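PDB 7DRQ: Uly1 from Catenovulum maritimum, which cleaves the algal polysaccharide ulvan as a lyase of polysaccharide lyase family 24 and carries bound calcium ions. Local coordinates for residues Lys372-Lys384 and Leu390-Leu402. Residues are numbered along the deposited sequence; the frame is centred on the assembly and turned at random.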
ATOM      1  N   LYS A 372     -18.877  15.733 -12.687  1.00 21.15           N
ATOM      2  CA  LYS A 372     -19.278  15.408 -11.327  1.00 24.77           C
ATOM      3  C   LYS A 372     -19.730  13.956 -11.271  1.00 20.35           C
ATOM      4  O   LYS A 372     -20.330  13.442 -12.218  1.00 21.10           O
ATOM      5  CB  LYS A 372     -20.411  16.330 -10.853  1.00 22.85           C
ATOM      6  CG  LYS A 372     -20.683  16.290  -9.368  1.00 33.68           C
ATOM      7  CD  LYS A 372     -21.651  17.398  -8.969  1.00 36.19           C
ATOM      8  CE  LYS A 372     -20.901  18.684  -8.604  1.00 35.03           C
ATOM      9  NZ  LYS A 372     -21.807  19.867  -8.543  1.00 37.33           N
ATOM     10  N   VAL A 373     -19.447  13.302 -10.145  1.00 18.19           N
ATOM     11  CA  VAL A 373     -19.999  11.976  -9.898  1.00 17.88           C
ATOM     12  C   VAL A 373     -21.477  12.127  -9.569  1.00 19.22           C
ATOM     13  O   VAL A 373     -21.843  12.816  -8.611  1.00 23.32           O
ATOM     14  CB  VAL A 373     -19.254  11.274  -8.753  1.00 17.91           C
ATOM     15  CG1 VAL A 373     -19.975   9.993  -8.366  1.00 17.08           C
ATOM     16  CG2 VAL A 373     -17.818  10.995  -9.149  1.00 18.85           C
ATOM     17  N   ILE A 374     -22.338  11.482 -10.354  1.00 15.78           N
ATOM     18  CA  ILE A 374     -23.778  11.523 -10.106  1.00 20.52           C
ATOM     19  C   ILE A 374     -24.320  10.191  -9.629  1.00 21.43           C
ATOM     20  O   ILE A 374     -25.493  10.121  -9.224  1.00 18.50           O
ATOM     21  CB  ILE A 374     -24.563  12.000 -11.348  1.00 19.74           C
ATOM     22  CG1 ILE A 374     -24.457  10.993 -12.501  1.00 16.53           C
ATOM     23  CG2 ILE A 374     -24.100  13.391 -11.778  1.00 17.31           C
ATOM     24  CD1 ILE A 374     -25.448  11.234 -13.615  1.00 19.86           C
ATOM     25  N   LYS A 375     -23.507   9.138  -9.641  1.00 18.84           N
ATOM     26  CA  LYS A 375     -23.942   7.825  -9.198  1.00 18.61           C
ATOM     27  C   LYS A 375     -22.703   7.027  -8.824  1.00 18.14           C
ATOM     28  O   LYS A 375     -21.698   7.074  -9.537  1.00 16.00           O
ATOM     29  CB  LYS A 375     -24.741   7.113 -10.297  1.00 20.92           C
ATOM     30  CG  LYS A 375     -25.136   5.696  -9.962  1.00 23.82           C
ATOM     31  CD  LYS A 375     -25.805   5.039 -11.155  1.00 27.41           C
ATOM     32  CE  LYS A 375     -27.196   4.577 -10.813  1.00 33.56           C
ATOM     33  NZ  LYS A 375     -27.998   4.356 -12.057  1.00 41.68           N
ATOM     34  N   LYS A 376     -22.773   6.318  -7.700  1.00 16.64           N
ATOM     35  CA  LYS A 376     -21.688   5.461  -7.231  1.00 15.03           C
ATOM     36  C   LYS A 376     -22.188   4.026  -7.187  1.00 17.81           C
ATOM     37  O   LYS A 376     -23.180   3.731  -6.511  1.00 15.73           O
ATOM     38  CB  LYS A 376     -21.198   5.893  -5.845  1.00 15.81           C
ATOM     39  CG  LYS A 376     -20.729   7.342  -5.758  1.00 17.12           C
ATOM     40  CD  LYS A 376     -20.378   7.704  -4.313  1.00 21.98           C
ATOM     41  CE  LYS A 376     -19.782   9.096  -4.193  1.00 26.11           C
ATOM     42  NZ  LYS A 376     -19.281   9.367  -2.806  1.00 29.51           N
ATOM     43  N   VAL A 377     -21.510   3.137  -7.904  1.00 12.68           N
ATOM     44  CA  VAL A 377     -21.884   1.729  -7.938  1.00 15.60           C
ATOM     45  C   VAL A 377     -20.766   0.932  -7.284  1.00 13.98           C
ATOM     46  O   VAL A 377     -19.614   0.981  -7.735  1.00 15.12           O
ATOM     47  CB  VAL A 377     -22.128   1.234  -9.370  1.00 15.35           C
ATOM     48  CG1 VAL A 377     -22.506  -0.239  -9.343  1.00 12.61           C
ATOM     49  CG2 VAL A 377     -23.195   2.092 -10.063  1.00 16.35           C
ATOM     50  N   TYR A 378     -21.095   0.186  -6.234  1.00 13.74           N
ATOM     51  CA  TYR A 378     -20.128  -0.698  -5.594  1.00 11.75           C
ATOM     52  C   TYR A 378     -20.392  -2.129  -6.041  1.00 13.82           C
ATOM     53  O   TYR A 378     -21.543  -2.570  -6.054  1.00 14.29           O
ATOM     54  CB  TYR A 378     -20.206  -0.573  -4.069  1.00 12.91           C
ATOM     55  CG  TYR A 378     -19.971   0.845  -3.605  1.00 13.87           C
ATOM     56  CD1 TYR A 378     -18.686   1.302  -3.337  1.00 17.47           C
ATOM     57  CD2 TYR A 378     -21.034   1.737  -3.461  1.00 16.59           C
ATOM     58  CE1 TYR A 378     -18.465   2.603  -2.932  1.00 18.83           C
ATOM     59  CE2 TYR A 378     -20.821   3.034  -3.056  1.00 18.36           C
ATOM     60  CZ  TYR A 378     -19.541   3.462  -2.790  1.00 19.87           C
ATOM     61  OH  TYR A 378     -19.335   4.760  -2.385  1.00 25.84           O
ATOM     62  N   SER A 379     -19.337  -2.851  -6.424  1.00 10.40           N
ATOM     63  CA  SER A 379     -19.504  -4.214  -6.914  1.00 12.54           C
ATOM     64  C   SER A 379     -18.718  -5.194  -6.057  1.00 12.06           C
ATOM     65  O   SER A 379     -17.674  -4.866  -5.491  1.00 10.40           O
ATOM     66  CB  SER A 379     -19.064  -4.380  -8.389  1.00 11.74           C
ATOM     67  OG  SER A 379     -17.738  -3.912  -8.598  1.00 11.89           O
ATOM     68  N   HIS A 380     -19.259  -6.405  -5.969  1.00 11.93           N
ATOM     69  CA  HIS A 380     -18.615  -7.530  -5.313  1.00 11.52           C
ATOM     70  C   HIS A 380     -18.642  -8.688  -6.294  1.00 11.36           C
ATOM     71  O   HIS A 380     -19.719  -9.139  -6.694  1.00 11.11           O
ATOM     72  CB  HIS A 380     -19.341  -7.891  -4.019  1.00 12.34           C
ATOM     73  CG  HIS A 380     -18.719  -9.015  -3.254  1.00 13.70           C
ATOM     74  ND1 HIS A 380     -19.346  -9.601  -2.174  1.00 11.29           N
ATOM     75  CD2 HIS A 380     -17.534  -9.661  -3.402  1.00 13.54           C
ATOM     76  CE1 HIS A 380     -18.573 -10.558  -1.686  1.00 11.90           C
ATOM     77  NE2 HIS A 380     -17.467 -10.613  -2.410  1.00 11.85           N
ATOM     78  N   THR A 381     -17.466  -9.155  -6.689  1.00  9.79           N
ATOM     79  CA  THR A 381     -17.331 -10.275  -7.612  1.00 11.45           C
ATOM     80  C   THR A 381     -16.718 -11.439  -6.850  1.00 12.45           C
ATOM     81  O   THR A 381     -15.705 -11.262  -6.171  1.00 11.50           O
ATOM     82  CB  THR A 381     -16.449  -9.894  -8.800  1.00 13.27           C
ATOM     83  OG1 THR A 381     -17.089  -8.858  -9.550  1.00 12.62           O
ATOM     84  CG2 THR A 381     -16.210 -11.100  -9.704  1.00 11.61           C
ATOM     85  N   TYR A 382     -17.335 -12.617  -6.921  1.00 12.72           N
ATOM     86  CA  TYR A 382     -16.818 -13.679  -6.071  1.00 12.23           C
ATOM     87  C   TYR A 382     -17.054 -15.045  -6.692  1.00 14.24           C
ATOM     88  O   TYR A 382     -17.985 -15.252  -7.478  1.00 14.78           O
ATOM     89  CB  TYR A 382     -17.403 -13.621  -4.654  1.00 12.30           C
ATOM     90  CG  TYR A 382     -18.905 -13.720  -4.574  1.00 13.30           C
ATOM     91  CD1 TYR A 382     -19.706 -12.594  -4.758  1.00 15.80           C
ATOM     92  CD2 TYR A 382     -19.529 -14.941  -4.310  1.00 16.79           C
ATOM     93  CE1 TYR A 382     -21.093 -12.674  -4.684  1.00 17.07           C
ATOM     94  CE2 TYR A 382     -20.913 -15.037  -4.230  1.00 16.80           C
ATOM     95  CZ  TYR A 382     -21.689 -13.896  -4.416  1.00 23.34           C
ATOM     96  OH  TYR A 382     -23.061 -13.979  -4.340  1.00 21.46           O
ATOM     97  N   GLN A 383     -16.165 -15.967  -6.342  1.00 13.84           N
ATOM     98  CA  GLN A 383     -16.193 -17.330  -6.862  1.00 13.10           C
ATOM     99  C   GLN A 383     -15.947 -18.255  -5.677  1.00 16.11           C
ATOM    100  O   GLN A 383     -14.864 -18.232  -5.083  1.00 15.31           O
ATOM    101  CB  GLN A 383     -15.144 -17.526  -7.951  1.00 13.61           C
ATOM    102  CG  GLN A 383     -15.239 -18.884  -8.639  1.00 13.31           C
ATOM    103  CD  GLN A 383     -14.043 -19.190  -9.529  1.00 11.65           C
ATOM    104  OE1 GLN A 383     -12.904 -18.903  -9.176  1.00 15.19           O
ATOM    105  NE2 GLN A 383     -14.305 -19.799 -10.684  1.00 15.01           N
ATOM    106  N   LYS A 384     -16.946 -19.053  -5.326  1.00  8.55           N
ATOM    107  CA  LYS A 384     -16.807 -19.935  -4.176  1.00 11.74           C
ATOM    108  C   LYS A 384     -15.841 -21.077  -4.494  1.00 13.58           C
ATOM    109  O   LYS A 384     -15.957 -21.728  -5.539  1.00 14.15           O
ATOM    110  CB  LYS A 384     -18.173 -20.491  -3.774  1.00 15.96           C
ATOM    111  CG  LYS A 384     -18.114 -21.429  -2.561  1.00 15.96           C
ATOM    112  CD  LYS A 384     -19.505 -21.734  -2.032  1.00 25.46           C
ATOM    113  CE  LYS A 384     -19.448 -22.801  -0.956  1.00 30.76           C
ATOM    114  NZ  LYS A 384     -20.788 -23.061  -0.355  1.00 46.64           N
ATOM    115  N   LEU A 390     -18.399 -17.071 -11.852  1.00 17.00           N
ATOM    116  CA  LEU A 390     -18.042 -15.812 -11.215  1.00 17.59           C
ATOM    117  C   LEU A 390     -19.317 -15.005 -11.040  1.00 15.88           C
ATOM    118  O   LEU A 390     -19.963 -14.653 -12.031  1.00 19.32           O
ATOM    119  CB  LEU A 390     -17.058 -15.024 -12.073  1.00 18.92           C
ATOM    120  CG  LEU A 390     -15.553 -15.087 -11.907  1.00 25.29           C
ATOM    121  CD1 LEU A 390     -14.948 -14.077 -12.873  1.00 17.18           C
ATOM    122  CD2 LEU A 390     -15.155 -14.792 -10.464  1.00 18.85           C
ATOM    123  N   ILE A 391     -19.687 -14.716  -9.801  1.00 14.14           N
ATOM    124  CA  ILE A 391     -20.872 -13.916  -9.505  1.00 15.05           C
ATOM    125  C   ILE A 391     -20.437 -12.479  -9.263  1.00 16.58           C
ATOM    126  O   ILE A 391     -19.525 -12.235  -8.467  1.00 15.53           O
ATOM    127  CB  ILE A 391     -21.613 -14.461  -8.273  1.00 16.40           C
ATOM    128  CG1 ILE A 391     -22.108 -15.890  -8.521  1.00 23.17           C
ATOM    129  CG2 ILE A 391     -22.775 -13.533  -7.897  1.00 21.97           C
ATOM    130  CD1 ILE A 391     -22.814 -16.489  -7.309  1.00 27.84           C
ATOM    131  N   THR A 392     -21.081 -11.527  -9.942  1.00 14.20           N
ATOM    132  CA  THR A 392     -20.911 -10.108  -9.659  1.00 10.01           C
ATOM    133  C   THR A 392     -22.257  -9.552  -9.220  1.00 14.06           C
ATOM    134  O   THR A 392     -23.260  -9.742  -9.916  1.00 14.64           O
ATOM    135  CB  THR A 392     -20.408  -9.330 -10.876  1.00 14.50           C
ATOM    136  OG1 THR A 392     -19.124  -9.824 -11.275  1.00 13.71           O
ATOM    137  CG2 THR A 392     -20.288  -7.855 -10.547  1.00 13.89           C
ATOM    138  N   THR A 393     -22.272  -8.859  -8.084  1.00 11.64           N
ATOM    139  CA  THR A 393     -23.467  -8.176  -7.606  1.00 12.00           C
ATOM    140  C   THR A 393     -23.111  -6.737  -7.265  1.00 13.90           C
ATOM    141  O   THR A 393     -21.984  -6.445  -6.855  1.00 13.82           O
ATOM    142  CB  THR A 393     -24.074  -8.887  -6.370  1.00 11.98           C
ATOM    143  OG1 THR A 393     -25.307  -8.249  -5.988  1.00 16.50           O
ATOM    144  CG2 THR A 393     -23.107  -8.853  -5.191  1.00 14.97           C
ATOM    145  N   THR A 394     -24.064  -5.825  -7.473  1.00 14.00           N
ATOM    146  CA  THR A 394     -23.929  -4.459  -6.977  1.00 15.24           C
ATOM    147  C   THR A 394     -24.634  -4.275  -5.647  1.00 16.94           C
ATOM    148  O   THR A 394     -24.717  -3.149  -5.143  1.00 16.44           O
ATOM    149  CB  THR A 394     -24.456  -3.446  -7.998  1.00 14.64           C
ATOM    150  OG1 THR A 394     -25.855  -3.667  -8.210  1.00 16.68           O
ATOM    151  CG2 THR A 394     -23.721  -3.608  -9.318  1.00 18.29           C
ATOM    152  N   ASP A 395     -25.140  -5.362  -5.065  1.00 18.03           N
ATOM    153  CA  ASP A 395     -25.733  -5.328  -3.729  1.00 14.42           C
ATOM    154  C   ASP A 395     -24.611  -5.472  -2.699  1.00 14.36           C
ATOM    155  O   ASP A 395     -24.438  -6.500  -2.038  1.00 19.86           O
ATOM    156  CB  ASP A 395     -26.792  -6.417  -3.603  1.00 20.03           C
ATOM    157  CG  ASP A 395     -27.530  -6.370  -2.278  1.00 26.14           C
ATOM    158  OD1 ASP A 395     -27.361  -5.390  -1.525  1.00 24.27           O
ATOM    159  OD2 ASP A 395     -28.289  -7.319  -1.994  1.00 27.69           O
ATOM    160  N   PHE A 396     -23.832  -4.392  -2.569  1.00 17.68           N
ATOM    161  CA  PHE A 396     -22.623  -4.354  -1.758  1.00 16.42           C
ATOM    162  C   PHE A 396     -22.471  -2.963  -1.156  1.00 17.93           C
ATOM    163  O   PHE A 396     -22.717  -1.968  -1.854  1.00 16.91           O
ATOM    164  CB  PHE A 396     -21.390  -4.708  -2.604  1.00 16.48           C
ATOM    165  CG  PHE A 396     -20.133  -4.865  -1.806  1.00 14.47           C
ATOM    166  CD1 PHE A 396     -19.945  -5.982  -1.002  1.00 15.46           C
ATOM    167  CD2 PHE A 396     -19.142  -3.901  -1.852  1.00 14.88           C
ATOM    168  CE1 PHE A 396     -18.784  -6.133  -0.250  1.00 14.56           C
ATOM    169  CE2 PHE A 396     -17.977  -4.043  -1.103  1.00 18.82           C
ATOM    170  CZ  PHE A 396     -17.801  -5.162  -0.296  1.00 16.17           C
ATOM    171  N   PRO A 397     -22.073  -2.851   0.110  1.00 19.17           N
ATOM    172  CA  PRO A 397     -22.037  -1.532   0.764  1.00 20.80           C
ATOM    173  C   PRO A 397     -20.847  -0.716   0.294  1.00 18.78           C
ATOM    174  O   PRO A 397     -19.961  -1.230  -0.410  1.00 22.24           O
ATOM    175  CB  PRO A 397     -21.923  -1.887   2.257  1.00 21.88           C
ATOM    176  CG  PRO A 397     -21.219  -3.178   2.263  1.00 18.21           C
ATOM    177  CD  PRO A 397     -21.762  -3.929   1.064  1.00 19.87           C
ATOM    178  N   PRO A 398     -20.784   0.565   0.663  1.00 17.66           N
ATOM    179  CA  PRO A 398     -19.637   1.391   0.261  1.00 16.82           C
ATOM    180  C   PRO A 398     -18.354   1.038   0.995  1.00 23.91           C
ATOM    181  O   PRO A 398     -17.831   1.859   1.749  1.00 34.38           O
ATOM    182  CB  PRO A 398     -20.093   2.816   0.611  1.00 19.66           C
ATOM    183  CG  PRO A 398     -21.582   2.730   0.730  1.00 27.47           C
ATOM    184  CD  PRO A 398     -21.840   1.375   1.292  1.00 20.43           C
ATOM    185  N   ALA A 399     -17.833  -0.164   0.792  1.00 15.94           N
ATOM    186  CA  ALA A 399     -16.571  -0.555   1.401  1.00 16.37           C
ATOM    187  C   ALA A 399     -15.473  -0.497   0.349  1.00 14.23           C
ATOM    188  O   ALA A 399     -15.712  -0.778  -0.819  1.00 15.76           O
ATOM    189  CB  ALA A 399     -16.663  -1.961   1.994  1.00 16.00           C
ATOM    190  N   SER A 400     -14.267  -0.123   0.770  1.00 13.01           N
ATOM    191  CA  SER A 400     -13.153   0.071  -0.155  1.00 18.24           C
ATOM    192  C   SER A 400     -12.070  -0.994  -0.050  1.00 17.58           C
ATOM    193  O   SER A 400     -11.185  -1.035  -0.914  1.00 16.14           O
ATOM    194  CB  SER A 400     -12.522   1.454   0.066  1.00 19.35           C
ATOM    195  OG  SER A 400     -11.921   1.526   1.347  1.00 24.70           O
ATOM    196  N   GLN A 401     -12.110  -1.852   0.970  1.00 12.67           N
ATOM    197  CA  GLN A 401     -11.098  -2.884   1.136  1.00 15.07           C
ATOM    198  C   GLN A 401     -11.745  -4.164   1.647  1.00 13.86           C
ATOM    199  O   GLN A 401     -12.809  -4.135   2.270  1.00 13.45           O
ATOM    200  CB  GLN A 401      -9.973  -2.401   2.077  1.00 16.88           C
ATOM    201  CG  GLN A 401      -8.983  -1.507   1.320  1.00 23.85           C
ATOM    202  CD  GLN A 401      -7.796  -1.057   2.140  1.00 29.38           C
ATOM    203  OE1 GLN A 401      -6.846  -1.815   2.355  1.00 30.45           O
ATOM    204  NE2 GLN A 401      -7.827   0.196   2.578  1.00 32.13           N
ATOM    205  N   LEU A 402     -11.109  -5.296   1.348  1.00 10.88           N
ATOM    206  CA  LEU A 402     -11.543  -6.600   1.837  1.00 13.28           C
ATOM    207  C   LEU A 402     -10.385  -7.288   2.544  1.00 14.96           C
ATOM    208  O   LEU A 402      -9.229  -7.173   2.122  1.00 14.92           O
ATOM    209  CB  LEU A 402     -12.044  -7.510   0.703  1.00 14.84           C
ATOM    210  CG  LEU A 402     -13.505  -7.583   0.270  1.00 19.37           C
ATOM    211  CD1 LEU A 402     -13.673  -8.812  -0.635  1.00 13.58           C
ATOM    212  CD2 LEU A 402     -14.469  -7.628   1.458  1.00 16.33           C
TER
HETATM  213  O   HOH W   1     -23.797  -0.466  -5.504  1.00 14.10           O
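Pro398 lies over one face of the Tyr378 ring, its CA 3.5 Å from the ring centroid in a CH-pi contact. Followed outward, Tyr378 CB sits near the carbonyl oxygens of Phe396 and Pro397 and beside the edge of the Phe396 ring; CG meets Pro397 O and Pro398 CA; CD1, CD2 and CE1 face Pro398 CA, CE2 and CZ face Pro398 CB, with Tyr378 CZ 3.5 Å from Pro398 CB, and OH ends near Pro398 CB. CG anti to the carbonyl carbon (chi1 -58°) brings the ring face against the proline. With an alanine in its place, Pro398 is likely to lose the ring face it rests on, and the turn centred on it could shift. Beyond this, the strands pair antiparallel: His380 and Thr393 exchange two backbone hydrogen bonds, as do Tyr382 and Ile391. Between these pairs, the hydroxyls of Thr381 and Thr392 hydrogen-bond at 2.8 Å (OG1 to OG1). Ile391 CB stands over one face of the Tyr382 ring, 4.0 Å from its centroid. The His380 and Phe396 rings meet obliquely, planes at 53°, while the imidazole is held at both nitrogens, by Asn429 and His360. Where strand pairing stops, a water bridges Tyr378 N and Thr394 O, and Thr393 OG1 accepts from Asp395 N in an ST turn. Strands 372-383 and 391-393 form a beta hairpin at the border of an antiparallel sheet, and the chain that follows folds back against Tyr378, consistent with a beta-propeller blade, as expected for this BNR-repeat family.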